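Local coordinates for pseudoazurin (Blue copper protein) (Sinorhizobium meliloti, PDB 3TU6) that binds one copper ion and, as expected for a cupredoxin of the plastocyanin/azurin family, probably carries electrons in the periplasm, at residues 77-91 against 106-120. Sequence-based numbering, arbitrary orientation.
With CU (copper (II) ion), chain B.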
# COMPACT_ATOMS: atom_id res chain seq x y z
N MET A 77 -4.94 0.79 -2.15
CA MET A 77 -4.01 1.89 -1.89
C MET A 77 -4.03 2.24 -0.40
O MET A 77 -5.08 2.61 0.14
CB MET A 77 -4.38 3.13 -2.71
CG MET A 77 -4.39 2.90 -4.22
SD MET A 77 -2.80 2.42 -4.91
CE MET A 77 -1.83 3.90 -4.60
N TYR A 78 -2.87 2.13 0.25
CA TYR A 78 -2.75 2.38 1.68
C TYR A 78 -1.62 3.38 1.95
O TYR A 78 -0.80 3.66 1.08
CB TYR A 78 -2.51 1.07 2.43
CG TYR A 78 -1.17 0.41 2.14
CD1 TYR A 78 -0.04 0.73 2.88
CD2 TYR A 78 -1.05 -0.54 1.12
CE1 TYR A 78 1.18 0.14 2.62
CE2 TYR A 78 0.18 -1.14 0.86
CZ TYR A 78 1.28 -0.80 1.61
OH TYR A 78 2.50 -1.39 1.36
N GLN A 79 -1.59 3.91 3.18
CA GLN A 79 -0.66 4.98 3.53
C GLN A 79 -0.12 4.86 4.94
O GLN A 79 -0.66 4.12 5.77
CB GLN A 79 -1.36 6.34 3.38
CG GLN A 79 -2.51 6.56 4.37
CD GLN A 79 -3.13 7.94 4.25
OE1 GLN A 79 -3.38 8.43 3.15
NE2 GLN A 79 -3.40 8.56 5.39
N CYS A 80 0.95 5.61 5.21
CA CYS A 80 1.43 5.87 6.56
C CYS A 80 0.99 7.29 6.92
O CYS A 80 1.42 8.24 6.27
CB CYS A 80 2.95 5.75 6.64
SG CYS A 80 3.65 6.26 8.22
N ALA A 81 0.15 7.42 7.94
CA ALA A 81 -0.42 8.72 8.30
C ALA A 81 0.64 9.78 8.63
O ALA A 81 0.57 10.90 8.11
CB ALA A 81 -1.41 8.57 9.46
N PRO A 82 1.62 9.44 9.48
CA PRO A 82 2.71 10.38 9.77
C PRO A 82 3.50 10.87 8.54
O PRO A 82 3.89 12.04 8.50
CB PRO A 82 3.62 9.59 10.70
CG PRO A 82 2.71 8.67 11.41
CD PRO A 82 1.63 8.31 10.43
N HIS A 83 3.73 9.99 7.57
CA HIS A 83 4.63 10.30 6.46
C HIS A 83 3.98 10.28 5.07
O HIS A 83 4.69 10.30 4.06
CB HIS A 83 5.82 9.33 6.49
CG HIS A 83 6.50 9.25 7.82
ND1 HIS A 83 6.50 8.10 8.59
CD2 HIS A 83 7.19 10.17 8.52
CE1 HIS A 83 7.17 8.33 9.70
NE2 HIS A 83 7.60 9.58 9.69
N VAL A 84 2.65 10.28 5.00
CA VAL A 84 1.97 10.26 3.70
C VAL A 84 2.34 11.48 2.86
O VAL A 84 2.58 11.36 1.66
CB VAL A 84 0.42 10.15 3.83
CG1 VAL A 84 -0.15 11.32 4.63
CG2 VAL A 84 -0.22 10.08 2.45
N GLY A 85 2.41 12.65 3.50
CA GLY A 85 2.80 13.88 2.82
C GLY A 85 4.22 13.85 2.28
O GLY A 85 4.54 14.56 1.33
N MET A 86 5.07 13.03 2.90
CA MET A 86 6.44 12.80 2.44
C MET A 86 6.51 11.72 1.35
O MET A 86 7.59 11.45 0.82
CB MET A 86 7.33 12.40 3.61
CG MET A 86 7.37 13.42 4.74
SD MET A 86 8.44 12.91 6.11
CE MET A 86 10.05 13.01 5.33
N GLY A 87 5.38 11.09 1.05
CA GLY A 87 5.28 10.12 -0.05
C GLY A 87 5.21 8.66 0.37
O GLY A 87 5.33 7.77 -0.47
N MET A 88 5.00 8.40 1.67
CA MET A 88 4.98 7.03 2.17
C MET A 88 3.62 6.37 1.94
O MET A 88 2.78 6.29 2.84
CB MET A 88 5.36 6.98 3.65
CG MET A 88 5.55 5.57 4.18
SD MET A 88 6.52 5.45 5.69
CE MET A 88 6.55 3.68 5.92
N ILE A 89 3.40 5.92 0.71
CA ILE A 89 2.24 5.10 0.37
C ILE A 89 2.69 3.80 -0.29
O ILE A 89 3.83 3.70 -0.77
CB ILE A 89 1.25 5.85 -0.56
CG1 ILE A 89 1.93 6.28 -1.87
CG2 ILE A 89 0.66 7.06 0.15
CD1 ILE A 89 0.94 6.75 -2.93
N GLY A 90 1.80 2.82 -0.30
CA GLY A 90 2.06 1.54 -0.96
C GLY A 90 0.80 0.99 -1.59
O GLY A 90 -0.29 1.51 -1.39
N ALA A 91 0.96 -0.08 -2.36
CA ALA A 91 -0.15 -0.72 -3.04
C ALA A 91 -0.13 -2.23 -2.84
O ALA A 91 0.93 -2.84 -2.75
CB ALA A 91 -0.12 -0.39 -4.53
N ILE A 106 -8.35 9.25 -6.50
CA ILE A 106 -8.50 9.60 -5.08
C ILE A 106 -7.51 10.69 -4.67
O ILE A 106 -6.67 11.10 -5.47
CB ILE A 106 -8.37 8.36 -4.15
CG1 ILE A 106 -6.93 7.87 -4.05
CG2 ILE A 106 -9.29 7.23 -4.62
CD1 ILE A 106 -6.77 6.63 -3.18
N LYS A 107 -7.62 11.16 -3.43
CA LYS A 107 -6.79 12.25 -2.94
C LYS A 107 -5.40 11.77 -2.54
O LYS A 107 -5.25 10.93 -1.65
CB LYS A 107 -7.46 12.93 -1.73
N TYR A 108 -4.38 12.30 -3.22
CA TYR A 108 -2.98 12.02 -2.90
C TYR A 108 -2.29 13.31 -2.48
O TYR A 108 -1.82 14.07 -3.33
CB TYR A 108 -2.27 11.40 -4.11
CG TYR A 108 -2.77 10.02 -4.47
CD1 TYR A 108 -2.38 8.91 -3.74
CD2 TYR A 108 -3.64 9.83 -5.55
CE1 TYR A 108 -2.84 7.64 -4.06
CE2 TYR A 108 -4.10 8.56 -5.88
CZ TYR A 108 -3.70 7.47 -5.13
OH TYR A 108 -4.15 6.21 -5.45
N PRO A 109 -2.22 13.57 -1.16
CA PRO A 109 -1.67 14.83 -0.66
C PRO A 109 -0.14 14.86 -0.65
O PRO A 109 0.50 13.85 -0.35
CB PRO A 109 -2.20 14.89 0.77
CG PRO A 109 -2.30 13.48 1.18
CD PRO A 109 -2.65 12.69 -0.06
N GLY A 110 0.43 16.01 -0.98
CA GLY A 110 1.88 16.20 -0.92
C GLY A 110 2.62 15.32 -1.91
O GLY A 110 2.23 15.20 -3.07
N LYS A 111 3.69 14.69 -1.43
CA LYS A 111 4.57 13.89 -2.28
C LYS A 111 4.02 12.50 -2.64
O LYS A 111 4.59 11.81 -3.48
CB LYS A 111 5.95 13.74 -1.63
CG LYS A 111 6.68 15.07 -1.46
CD LYS A 111 8.11 14.86 -0.97
CE LYS A 111 8.89 16.16 -0.97
NZ LYS A 111 10.31 15.96 -0.59
N SER A 112 2.91 12.10 -2.01
CA SER A 112 2.26 10.82 -2.33
C SER A 112 1.67 10.79 -3.75
O SER A 112 1.40 9.71 -4.27
CB SER A 112 1.16 10.49 -1.31
OG SER A 112 0.11 11.44 -1.35
N LYS A 113 1.45 11.96 -4.35
CA LYS A 113 0.99 12.04 -5.73
C LYS A 113 2.04 11.50 -6.70
O LYS A 113 1.73 10.71 -7.59
CB LYS A 113 0.61 13.48 -6.10
CG LYS A 113 0.04 13.67 -7.51
CD LYS A 113 -1.20 12.80 -7.75
CE LYS A 113 -1.85 13.11 -9.08
NZ LYS A 113 -2.99 12.19 -9.36
N ALA A 114 3.29 11.94 -6.52
CA ALA A 114 4.41 11.43 -7.32
C ALA A 114 4.70 9.96 -7.00
O ALA A 114 5.05 9.18 -7.89
CB ALA A 114 5.66 12.27 -7.08
N ALA A 115 4.53 9.59 -5.73
CA ALA A 115 4.68 8.20 -5.30
C ALA A 115 3.62 7.30 -5.94
O ALA A 115 3.92 6.18 -6.35
CB ALA A 115 4.61 8.10 -3.79
N ALA A 116 2.39 7.80 -6.02
CA ALA A 116 1.30 7.06 -6.65
C ALA A 116 1.55 6.86 -8.14
O ALA A 116 1.35 5.77 -8.67
CB ALA A 116 -0.03 7.77 -6.43
N GLU A 117 2.01 7.91 -8.81
CA GLU A 117 2.37 7.84 -10.24
C GLU A 117 3.44 6.78 -10.52
O GLU A 117 3.38 6.09 -11.54
CB GLU A 117 2.84 9.21 -10.74
CG GLU A 117 1.70 10.21 -10.94
CD GLU A 117 2.19 11.61 -11.30
OE1 GLU A 117 3.39 11.78 -11.61
OE2 GLU A 117 1.36 12.55 -11.27
N LYS A 118 4.41 6.65 -9.61
CA LYS A 118 5.43 5.61 -9.71
C LYS A 118 4.82 4.22 -9.50
O LYS A 118 5.19 3.27 -10.20
CB LYS A 118 6.54 5.85 -8.68
N ILE A 119 3.90 4.12 -8.55
CA ILE A 119 3.22 2.86 -8.25
C ILE A 119 2.35 2.40 -9.43
O ILE A 119 2.36 1.23 -9.79
CB ILE A 119 2.35 2.97 -6.98
CG1 ILE A 119 3.24 3.01 -5.73
CG2 ILE A 119 1.38 1.80 -6.87
CD1 ILE A 119 2.53 3.47 -4.48
N PHE A 120 1.60 3.33 -10.02
CA PHE A 120 0.72 3.01 -11.15
C PHE A 120 1.49 2.64 -12.42
O PHE A 120 1.05 1.78 -13.19
CB PHE A 120 -0.25 4.16 -11.44
CG PHE A 120 -1.22 4.43 -10.32
CD1 PHE A 120 -2.01 3.41 -9.80
CD2 PHE A 120 -1.37 5.72 -9.81
CE1 PHE A 120 -2.91 3.66 -8.77
CE2 PHE A 120 -2.27 5.97 -8.79
CZ PHE A 120 -3.04 4.94 -8.27
CU CU B . 5.87 6.22 7.98
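Lys111 N donates to Gly85 O (2.9 Å), a nearly straight bond of 167° whose donor stands above the carbonyl plane. The type II' turn 109-112 that presents this N-H is itself secured by Ser112, which holds Pro109 O by its hydroxyl (OG, 2.6 Å) and, weakly, by its backbone N. Thus the copper loop, which supplies Cys80, His83 and Met88 to the metal beside His42, is tied to the turn that leads into the C-terminal helix. The rest of the contact is mainly apolar. A chi1 of 58° swings the CG1-CD1 arm of Ile89 toward the helix, where CD1 reaches Ser112 O at 3.3 Å and the methyl of Ala116. That methyl also sits over the centre of one face of the Tyr108 ring, whose OH is hydrogen-bonded to Val103 O of helix 100-104. Met77 folds back on itself and brings CE to 3.4 Å from Tyr108 OH, while its SD makes an oblique Met-aromatic contact with Phe120. An alanine replacing Tyr108 would probably leave Met77 CE and Ala116 CB without their aromatic neighbour and Val103 O without its hydroxyl partner. Helix segment 112-120 runs at 21° to strand 89-91, and helix 112-125 packs against strands 74-79 and 89-94 next to helix 100-104.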